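Local structure of DUF115 domain-containing protein (Magnetospirillum magneticum AMB-1, 5MU5) at residues 331-336 with 355-360; 286-291 with 307-312; 261-266 with 534-539. The protein probably transfers sugars to flagellin as a glycosyltransferase of the Maf family, a step involved in the formation of bacterial flagella. All blocks are in the same frame, centred on the assembly; numbering follows the deposited sequence.

Interaction 1. Residues 331-336 with 355-360; sequences RALAAV and PRVRDL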
loop_
_atom_site.group_PDB
_atom_site.type_symbol
_atom_site.label_atom_id
_atom_site.label_comp_id
_atom_site.label_asym_id
_atom_site.label_seq_id
_atom_site.Cartn_x
_atom_site.Cartn_y
_atom_site.Cartn_z
ATOM N N ARG A 331 -18.927 -19.107 -6.049
ATOM C CA ARG A 331 -20.277 -19.636 -5.864
ATOM C C ARG A 331 -21.302 -18.688 -6.471
ATOM O O ARG A 331 -22.277 -19.138 -7.036
ATOM C CB ARG A 331 -20.601 -19.985 -4.402
ATOM C CG ARG A 331 -19.976 -21.296 -3.924
ATOM C CD ARG A 331 -20.412 -21.640 -2.500
ATOM N NE ARG A 331 -19.926 -20.663 -1.514
ATOM C CZ ARG A 331 -18.844 -20.809 -0.737
ATOM N NH1 ARG A 331 -18.093 -21.915 -0.786
ATOM N NH2 ARG A 331 -18.505 -19.835 0.105
ATOM N N ALA A 332 -21.061 -17.387 -6.387
ATOM C CA ALA A 332 -21.960 -16.398 -7.014
ATOM C C ALA A 332 -21.971 -16.571 -8.548
ATOM O O ALA A 332 -23.028 -16.666 -9.165
ATOM C CB ALA A 332 -21.552 -14.981 -6.620
ATOM N N LEU A 333 -20.789 -16.650 -9.145
ATOM C CA LEU A 333 -20.682 -16.894 -10.575
ATOM C C LEU A 333 -21.333 -18.186 -10.993
ATOM O O LEU A 333 -22.008 -18.227 -12.014
ATOM C CB LEU A 333 -19.229 -16.943 -11.024
ATOM C CG LEU A 333 -18.629 -15.656 -11.551
ATOM C CD1 LEU A 333 -17.197 -15.968 -11.974
ATOM C CD2 LEU A 333 -19.434 -15.118 -12.727
ATOM N N ALA A 334 -21.098 -19.247 -10.229
ATOM C CA ALA A 334 -21.678 -20.557 -10.546
ATOM C C ALA A 334 -23.204 -20.531 -10.562
ATOM O O ALA A 334 -23.821 -21.156 -11.412
ATOM C CB ALA A 334 -21.186 -21.617 -9.560
ATOM N N ALA A 335 -23.810 -19.825 -9.605
ATOM C CA ALA A 335 -25.282 -19.681 -9.538
ATOM C C ALA A 335 -25.842 -19.009 -10.805
ATOM O O ALA A 335 -26.891 -19.389 -11.315
ATOM C CB ALA A 335 -25.678 -18.883 -8.293
ATOM N N VAL A 336 -25.125 -18.014 -11.315
ATOM C CA VAL A 336 -25.529 -17.333 -12.547
ATOM C C VAL A 336 -25.396 -18.276 -13.751
ATOM O O VAL A 336 -26.267 -18.302 -14.606
ATOM C CB VAL A 336 -24.711 -16.056 -12.790
ATOM C CG1 VAL A 336 -25.141 -15.406 -14.084
ATOM C CG2 VAL A 336 -24.856 -15.075 -11.628
ATOM N N PRO A 355 -9.719 -21.695 -8.646
ATOM C CA PRO A 355 -9.477 -22.604 -9.784
ATOM C C PRO A 355 -10.718 -23.194 -10.427
ATOM O O PRO A 355 -10.676 -23.533 -11.603
ATOM C CB PRO A 355 -8.656 -23.737 -9.171
ATOM C CG PRO A 355 -8.017 -23.142 -7.982
ATOM C CD PRO A 355 -8.960 -22.102 -7.450
ATOM N N ARG A 356 -11.804 -23.320 -9.667
ATOM C CA ARG A 356 -13.065 -23.884 -10.190
ATOM C C ARG A 356 -13.802 -22.947 -11.137
ATOM O O ARG A 356 -14.771 -23.345 -11.773
ATOM C CB ARG A 356 -14.008 -24.249 -9.037
ATOM C CG ARG A 356 -13.473 -25.350 -8.141
ATOM C CD ARG A 356 -14.311 -25.480 -6.897
ATOM N NE ARG A 356 -14.101 -24.357 -5.994
ATOM C CZ ARG A 356 -14.621 -24.260 -4.772
ATOM N NH1 ARG A 356 -15.417 -25.203 -4.293
ATOM N NH2 ARG A 356 -14.354 -23.217 -4.023
ATOM N N VAL A 357 -13.363 -21.696 -11.208
ATOM C CA VAL A 357 -13.984 -20.727 -12.105
ATOM C C VAL A 357 -13.827 -21.169 -13.554
ATOM O O VAL A 357 -14.705 -20.931 -14.368
ATOM C CB VAL A 357 -13.383 -19.311 -11.915
ATOM C CG1 VAL A 357 -13.923 -18.347 -12.946
ATOM C CG2 VAL A 357 -13.704 -18.780 -10.528
ATOM N N ARG A 358 -12.707 -21.824 -13.849
ATOM C CA ARG A 358 -12.400 -22.300 -15.187
ATOM C C ARG A 358 -13.509 -23.179 -15.752
ATOM O O ARG A 358 -13.944 -22.964 -16.891
ATOM C CB ARG A 358 -11.066 -23.059 -15.205
ATOM C CG ARG A 358 -10.617 -23.405 -16.621
ATOM C CD ARG A 358 -9.154 -23.078 -16.842
ATOM N NE ARG A 358 -8.272 -24.184 -16.487
ATOM C CZ ARG A 358 -7.072 -24.051 -15.929
ATOM N NH1 ARG A 358 -6.606 -22.846 -15.596
ATOM N NH2 ARG A 358 -6.352 -25.138 -15.661
ATOM N N ASP A 359 -13.966 -24.137 -14.941
ATOM C CA ASP A 359 -15.038 -25.076 -15.310
ATOM C C ASP A 359 -16.312 -24.410 -15.830
ATOM O O ASP A 359 -17.010 -24.979 -16.640
ATOM C CB ASP A 359 -15.470 -25.923 -14.108
ATOM C CG ASP A 359 -14.322 -26.670 -13.441
ATOM O OD1 ASP A 359 -13.282 -26.914 -14.089
ATOM O OD2 ASP A 359 -14.484 -27.019 -12.246
ATOM N N LEU A 360 -16.621 -23.208 -15.368
ATOM C CA LEU A 360 -17.859 -22.544 -15.768
ATOM C C LEU A 360 -17.784 -21.936 -17.150
ATOM O O LEU A 360 -18.797 -21.479 -17.680
ATOM C CB LEU A 360 -18.199 -21.432 -14.777
ATOM C CG LEU A 360 -18.183 -21.830 -13.302
ATOM C CD1 LEU A 360 -18.378 -20.594 -12.433
ATOM C CD2 LEU A 360 -19.237 -22.890 -13.024
HETATM O O HOH W 1 -18.027 -24.128 -2.531
#
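Leu360 lays its two methyls against the turn of helix 327-340 that carries Ala334, and Leu333 of the same helix meets Val357 at a slant. CD1 of Leu360 comes down on the backbone, 3.8 Å from Ala334 N, with the CB methyl of Ala334 at 4.1 Å from the same CD1. CD2 stays on the Ala334 side, whereas CD1 also reaches Leu333, whose CB lies 4.0 Å away. An alanine suits position 334 because so small a side chain leaves the helix backbone accessible to the leucine. Leu360 gets there with CG anti to its carbonyl carbon and beside its backbone N (chi1 -50°), which sends the branched end toward the helix. With an alanine here in place of the leucine, both methyls would be gone, and the turn around Ala334 would probably face a gap, with Leu333 CB left without its neighbour. Deeper in, CD1 of Leu333 and CG1 of Val357 pass each other at 4.2 Å, and both side chains rest on Leu322 of the sheet strand 319-322. At the outer margin a water accepts from Arg331 NH1 at 2.8 Å, in the plane of that guanidinium, and more weakly from Arg356 NH1 at 3.3 Å. Carboxylates position these arginines: Glu654 forms a salt bridge with Arg331, and Asp354 forms one with Arg356. The contact therefore joins a crossover helix of a Rossmann-like sheet to the loop between strands 346-350 and 363-367. Its hold is graded: aliphatic contact beside the sheet, giving way outward to a water-mediated link between two cations, whose acidic partners probably offset their like charge.

Interaction 2. Residues 286-291 with 307-312; sequences DDIEVI and SRVLLA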
loop_
_atom_site.group_PDB
_atom_site.type_symbol
_atom_site.label_atom_id
_atom_site.label_comp_id
_atom_site.label_asym_id
_atom_site.label_seq_id
_atom_site.Cartn_x
_atom_site.Cartn_y
_atom_site.Cartn_z
ATOM N N ASP A 286 -32.377 1.549 -16.563
ATOM C CA ASP A 286 -32.676 2.598 -17.540
ATOM C C ASP A 286 -31.983 2.354 -18.874
ATOM O O ASP A 286 -32.509 2.731 -19.904
ATOM C CB ASP A 286 -32.237 3.981 -17.036
ATOM C CG ASP A 286 -33.074 4.482 -15.869
ATOM O OD1 ASP A 286 -34.275 4.130 -15.793
ATOM O OD2 ASP A 286 -32.528 5.237 -15.028
ATOM N N ASP A 287 -30.813 1.722 -18.852
ATOM C CA ASP A 287 -29.965 1.601 -20.036
ATOM C C ASP A 287 -29.989 0.203 -20.678
ATOM O O ASP A 287 -29.351 -0.015 -21.688
ATOM C CB ASP A 287 -28.516 1.944 -19.660
ATOM C CG ASP A 287 -28.393 3.232 -18.837
ATOM O OD1 ASP A 287 -28.984 4.265 -19.229
ATOM O OD2 ASP A 287 -27.686 3.213 -17.794
ATOM N N ILE A 288 -30.725 -0.731 -20.096
ATOM C CA ILE A 288 -30.744 -2.108 -20.584
ATOM C C ILE A 288 -31.139 -2.205 -22.040
ATOM O O ILE A 288 -30.500 -2.951 -22.790
ATOM C CB ILE A 288 -31.672 -3.013 -19.731
ATOM C CG1 ILE A 288 -30.970 -3.386 -18.431
ATOM C CG2 ILE A 288 -32.025 -4.314 -20.447
ATOM C CD1 ILE A 288 -29.752 -4.277 -18.613
ATOM N N GLU A 289 -32.160 -1.459 -22.455
ATOM C CA GLU A 289 -32.605 -1.555 -23.846
ATOM C C GLU A 289 -31.559 -1.048 -24.831
ATOM O O GLU A 289 -31.414 -1.605 -25.906
ATOM C CB GLU A 289 -33.969 -0.875 -24.078
ATOM C CG GLU A 289 -35.153 -1.616 -23.436
ATOM C CD GLU A 289 -35.196 -3.129 -23.750
ATOM O OE1 GLU A 289 -34.970 -3.533 -24.922
ATOM O OE2 GLU A 289 -35.459 -3.931 -22.818
ATOM N N VAL A 290 -30.814 -0.015 -24.452
ATOM C CA VAL A 290 -29.789 0.538 -25.326
ATOM C C VAL A 290 -28.614 -0.431 -25.449
ATOM O O VAL A 290 -28.042 -0.602 -26.517
ATOM C CB VAL A 290 -29.322 1.923 -24.832
ATOM C CG1 VAL A 290 -28.149 2.447 -25.651
ATOM C CG2 VAL A 290 -30.478 2.901 -24.918
ATOM N N ILE A 291 -28.254 -1.064 -24.349
ATOM C CA ILE A 291 -27.172 -2.030 -24.373
ATOM C C ILE A 291 -27.586 -3.187 -25.283
ATOM O O ILE A 291 -26.796 -3.675 -26.090
ATOM C CB ILE A 291 -26.873 -2.580 -22.968
ATOM C CG1 ILE A 291 -26.369 -1.464 -22.051
ATOM C CG2 ILE A 291 -25.818 -3.674 -23.035
ATOM C CD1 ILE A 291 -26.276 -1.859 -20.593
ATOM N N SER A 307 -23.233 -9.720 -14.666
ATOM C CA SER A 307 -23.614 -10.744 -15.628
ATOM C C SER A 307 -25.073 -11.182 -15.476
ATOM O O SER A 307 -25.763 -11.436 -16.470
ATOM C CB SER A 307 -22.676 -11.950 -15.493
ATOM O OG SER A 307 -22.703 -12.488 -14.172
ATOM N N ARG A 308 -25.541 -11.221 -14.234
ATOM C CA ARG A 308 -26.913 -11.620 -13.939
ATOM C C ARG A 308 -27.943 -10.792 -14.707
ATOM O O ARG A 308 -28.816 -11.351 -15.364
ATOM C CB ARG A 308 -27.174 -11.542 -12.428
ATOM C CG ARG A 308 -28.553 -11.992 -12.031
ATOM C CD ARG A 308 -28.727 -12.068 -10.514
ATOM N NE ARG A 308 -28.076 -13.234 -9.893
ATOM C CZ ARG A 308 -28.499 -14.501 -9.999
ATOM N NH1 ARG A 308 -29.570 -14.811 -10.735
ATOM N NH2 ARG A 308 -27.833 -15.468 -9.382
ATOM N N VAL A 309 -27.827 -9.467 -14.650
ATOM C CA VAL A 309 -28.796 -8.585 -15.303
ATOM C C VAL A 309 -28.649 -8.600 -16.834
ATOM O O VAL A 309 -29.633 -8.526 -17.570
ATOM C CB VAL A 309 -28.762 -7.137 -14.732
ATOM C CG1 VAL A 309 -27.439 -6.424 -15.007
ATOM C CG2 VAL A 309 -29.934 -6.329 -15.296
ATOM N N LEU A 310 -27.425 -8.719 -17.320
ATOM C CA LEU A 310 -27.211 -8.824 -18.748
ATOM C C LEU A 310 -27.856 -10.109 -19.252
ATOM O O LEU A 310 -28.695 -10.069 -20.168
ATOM C CB LEU A 310 -25.720 -8.786 -19.089
ATOM C CG LEU A 310 -25.031 -7.493 -18.674
ATOM C CD1 LEU A 310 -23.531 -7.617 -18.769
ATOM C CD2 LEU A 310 -25.512 -6.332 -19.518
ATOM N N LEU A 311 -27.502 -11.237 -18.638
ATOM C CA LEU A 311 -28.010 -12.523 -19.112
ATOM C C LEU A 311 -29.528 -12.661 -18.972
ATOM O O LEU A 311 -30.172 -13.145 -19.886
ATOM C CB LEU A 311 -27.298 -13.686 -18.421
ATOM C CG LEU A 311 -25.813 -13.809 -18.749
ATOM C CD1 LEU A 311 -25.131 -14.771 -17.784
ATOM C CD2 LEU A 311 -25.589 -14.245 -20.193
ATOM N N ALA A 312 -30.099 -12.224 -17.854
ATOM C CA ALA A 312 -31.556 -12.271 -17.684
ATOM C C ALA A 312 -32.284 -11.481 -18.781
ATOM O O ALA A 312 -33.406 -11.798 -19.112
ATOM C CB ALA A 312 -31.954 -11.755 -16.307
#
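Ile288 and Ile291 meet Val309 and Leu310 across two helical segments whose nearest CA atoms, those of Ile288 and Leu310, stand 7.8 Å apart. Segment 286-291 is kinked, since the amides of Glu289 and Val290 lack the usual bond to the preceding turn; regular bonding returns at Ile291 N, which donates to Asp287 O at 3.1 Å. One turn separates the two isoleucines, so both point toward the second helix. Ile288 extends its terminal CD1 to Val309 CG2, 3.9 Å away, and the two side chains cross obliquely. In Val309 this CG2 is the methyl anti to the backbone N, while CG1 occupies the crowded position between N and the carbonyl carbon (chi1 65°). Beside this pair, CG2 of Ile291 approaches CD2 of Leu310 more loosely, at 4.4 Å. Leucine fits here because its longer, forked end can bridge to the neighbouring helix although its CB is not directed there; it also packs on Ile300 and Ser302 of strand 299-303, while Ile291 rests on Phe412 of strand 408-412. The pairing thus brings together the helices of two successive beta-alpha-beta crossovers on one face of the parallel part of the mixed sheet. Branched aliphatic groups alone do the touching, so the attraction is hydrophobic and dispersive; with few directional constraints, shape and burial probably matter more than any exact orientation.

Interaction 3. Residues 261-266 with 534-539; sequences YSILQH and EELFHD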
loop_
_atom_site.group_PDB
_atom_site.type_symbol
_atom_site.label_atom_id
_atom_site.label_comp_id
_atom_site.label_asym_id
_atom_site.label_seq_id
_atom_site.Cartn_x
_atom_site.Cartn_y
_atom_site.Cartn_z
ATOM N N TYR A 261 -5.594 -22.391 -21.044
ATOM C CA TYR A 261 -5.861 -21.057 -20.597
ATOM C C TYR A 261 -4.933 -20.207 -21.415
ATOM O O TYR A 261 -4.009 -20.723 -22.039
ATOM C CB TYR A 261 -5.611 -20.872 -19.098
ATOM C CG TYR A 261 -4.178 -21.030 -18.696
ATOM C CD1 TYR A 261 -3.299 -19.960 -18.754
ATOM C CD2 TYR A 261 -3.705 -22.251 -18.239
ATOM C CE1 TYR A 261 -1.979 -20.104 -18.367
ATOM C CE2 TYR A 261 -2.380 -22.408 -17.837
ATOM C CZ TYR A 261 -1.524 -21.332 -17.912
ATOM O OH TYR A 261 -0.210 -21.477 -17.538
ATOM N N SER A 262 -5.198 -18.913 -21.416
ATOM C CA SER A 262 -4.346 -17.948 -22.065
ATOM C C SER A 262 -4.001 -16.828 -21.085
ATOM O O SER A 262 -4.547 -16.765 -19.986
ATOM C CB SER A 262 -5.027 -17.389 -23.293
ATOM O OG SER A 262 -5.312 -18.403 -24.232
ATOM N N ILE A 263 -3.072 -15.976 -21.500
ATOM C CA ILE A 263 -2.521 -14.924 -20.681
ATOM C C ILE A 263 -2.752 -13.604 -21.369
ATOM O O ILE A 263 -2.472 -13.475 -22.560
ATOM C CB ILE A 263 -0.999 -15.073 -20.543
ATOM C CG1 ILE A 263 -0.631 -16.439 -19.972
ATOM C CG2 ILE A 263 -0.459 -13.991 -19.624
ATOM C CD1 ILE A 263 -1.291 -16.728 -18.636
ATOM N N LEU A 264 -3.237 -12.622 -20.621
ATOM C CA LEU A 264 -3.488 -11.291 -21.153
ATOM C C LEU A 264 -2.196 -10.526 -21.462
ATOM O O LEU A 264 -1.230 -10.575 -20.713
ATOM C CB LEU A 264 -4.342 -10.507 -20.178
ATOM C CG LEU A 264 -4.823 -9.136 -20.651
ATOM C CD1 LEU A 264 -6.137 -8.749 -19.979
ATOM C CD2 LEU A 264 -3.777 -8.063 -20.372
ATOM N N GLN A 265 -2.225 -9.781 -22.561
ATOM C CA GLN A 265 -1.071 -9.022 -23.056
ATOM C C GLN A 265 -1.535 -7.615 -23.461
ATOM O O GLN A 265 -2.640 -7.454 -23.943
ATOM C CB GLN A 265 -0.490 -9.771 -24.237
ATOM C CG GLN A 265 0.898 -9.383 -24.635
ATOM C CD GLN A 265 1.562 -10.457 -25.488
ATOM O OE1 GLN A 265 2.769 -10.663 -25.412
ATOM N NE2 GLN A 265 0.775 -11.171 -26.266
ATOM N N HIS A 266 -0.714 -6.602 -23.189
ATOM C CA HIS A 266 -1.009 -5.230 -23.569
ATOM C C HIS A 266 -0.831 -5.094 -25.048
ATOM O O HIS A 266 0.068 -5.671 -25.609
ATOM C CB HIS A 266 -0.091 -4.247 -22.855
ATOM C CG HIS A 266 -0.437 -4.057 -21.415
ATOM N ND1 HIS A 266 -1.023 -2.900 -20.935
ATOM C CD2 HIS A 266 -0.337 -4.893 -20.357
ATOM C CE1 HIS A 266 -1.238 -3.026 -19.635
ATOM N NE2 HIS A 266 -0.841 -4.229 -19.261
ATOM N N GLU A 534 1.844 -26.231 -19.967
ATOM C CA GLU A 534 2.532 -26.712 -18.788
ATOM C C GLU A 534 3.950 -26.214 -18.833
ATOM O O GLU A 534 4.616 -26.182 -17.807
ATOM C CB GLU A 534 2.566 -28.227 -18.752
ATOM C CG GLU A 534 1.220 -28.859 -18.506
ATOM C CD GLU A 534 1.257 -30.360 -18.695
ATOM O OE1 GLU A 534 2.181 -31.015 -18.158
ATOM O OE2 GLU A 534 0.348 -30.880 -19.377
ATOM N N GLU A 535 4.422 -25.860 -20.031
ATOM C CA GLU A 535 5.767 -25.321 -20.198
ATOM C C GLU A 535 5.906 -24.111 -19.281
ATOM O O GLU A 535 6.881 -23.985 -18.537
ATOM C CB GLU A 535 6.046 -24.883 -21.648
ATOM C CG GLU A 535 6.115 -25.991 -22.699
ATOM C CD GLU A 535 4.757 -26.478 -23.201
ATOM O OE1 GLU A 535 3.700 -25.900 -22.850
ATOM O OE2 GLU A 535 4.750 -27.460 -23.974
ATOM N N LEU A 536 4.913 -23.224 -19.329
ATOM C CA LEU A 536 4.954 -22.016 -18.524
ATOM C C LEU A 536 4.961 -22.364 -17.049
ATOM O O LEU A 536 5.791 -21.857 -16.292
ATOM C CB LEU A 536 3.781 -21.095 -18.832
ATOM C CG LEU A 536 3.789 -19.813 -18.007
ATOM C CD1 LEU A 536 5.142 -19.107 -18.071
ATOM C CD2 LEU A 536 2.657 -18.900 -18.468
ATOM N N PHE A 537 4.057 -23.246 -16.644
ATOM C CA PHE A 537 4.032 -23.652 -15.258
ATOM C C PHE A 537 5.402 -24.149 -14.771
ATOM O O PHE A 537 5.884 -23.708 -13.738
ATOM C CB PHE A 537 2.952 -24.706 -14.997
ATOM C CG PHE A 537 3.043 -25.317 -13.638
ATOM C CD1 PHE A 537 2.518 -24.666 -12.529
ATOM C CD2 PHE A 537 3.705 -26.530 -13.455
ATOM C CE1 PHE A 537 2.636 -25.219 -11.265
ATOM C CE2 PHE A 537 3.825 -27.088 -12.194
ATOM C CZ PHE A 537 3.288 -26.429 -11.096
ATOM N N HIS A 538 6.016 -25.066 -15.505
ATOM C CA HIS A 538 7.284 -25.646 -15.077
ATOM C C HIS A 538 8.415 -24.635 -15.080
ATOM O O HIS A 538 9.258 -24.647 -14.189
ATOM C CB HIS A 538 7.666 -26.856 -15.928
ATOM C CG HIS A 538 6.802 -28.045 -15.682
ATOM N ND1 HIS A 538 6.704 -28.643 -14.443
ATOM C CD2 HIS A 538 6.000 -28.755 -16.510
ATOM C CE1 HIS A 538 5.877 -29.673 -14.521
ATOM N NE2 HIS A 538 5.435 -29.761 -15.763
ATOM N N ASP A 539 8.435 -23.776 -16.089
ATOM C CA ASP A 539 9.414 -22.709 -16.156
ATOM C C ASP A 539 9.381 -21.885 -14.872
ATOM O O ASP A 539 10.422 -21.651 -14.259
ATOM C CB ASP A 539 9.135 -21.804 -17.353
ATOM C CG ASP A 539 10.110 -20.657 -17.441
ATOM O OD1 ASP A 539 11.327 -20.914 -17.594
ATOM O OD2 ASP A 539 9.660 -19.500 -17.347
#
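Tyr261, Ile263 and Leu536 meet at the edge of the mixed sheet, where the short strand 262-263 pairs antiparallel with strand 530-531 and helix 534-541 follows directly. Leu536 does the bridging through one methyl, CD2, which lies 4.0 Å from Tyr261 OH and 4.4 Å from Ile263 CG1. It is carried there by a first torsion that sets CG anti to the backbone N (chi1 -180°). The tyrosine and leucine side chains cross at about a right angle, and the methyl meets the phenol at its oxygen end. Tyr261 has CG between its backbone N and carbonyl carbon (chi1 65°), and its ring reaches away from the strand toward helix 534-541, with Ile263 CD1 at its edge, in the ring plane. The beta-branched Ile263 suits an extended strand, and the long tyrosine spans much of the 10.3 Å between Tyr261 CA and Glu534 CA. The hydroxyl of this buried tyrosine has a polar partner, the weakly hydrogen-bonded Met256 O, so the leucine need only pack against it. Met256 belongs to helix 242-257, which also touches Leu536 by its side chain, while Tyr253 of that helix meets the Phe537 ring edge to face. Backbone hydrogen bonds tie Tyr261 to Gly532, Ile263 to Arg530, and Ser262 to Val364 and Tyr366 of strand 363-367; helix 534-541 lies beside this sheet edge, with helix 242-257 also packed against it.

In the fold
All three contacts are apolar at heart, but they differ in depth and in reach along the chain. Interactions 1 and 2 lie in series within the MptE-like range and join neighbouring elements of the sheet's connections; they touch where Val336 packs on Arg308, Ser307 and Leu311. Interaction 2 is buried and purely aliphatic, whereas interaction 1 is partly buried and has a margin of arginines and water. Interaction 3 is buried too, yet it spans over 260 residues, enclosing the other two in sequence, and admits a tyrosine hydroxyl. It touches interaction 1 through Arg358 and Tyr261 but stays about 17 Å from interaction 2 at the nearest atoms.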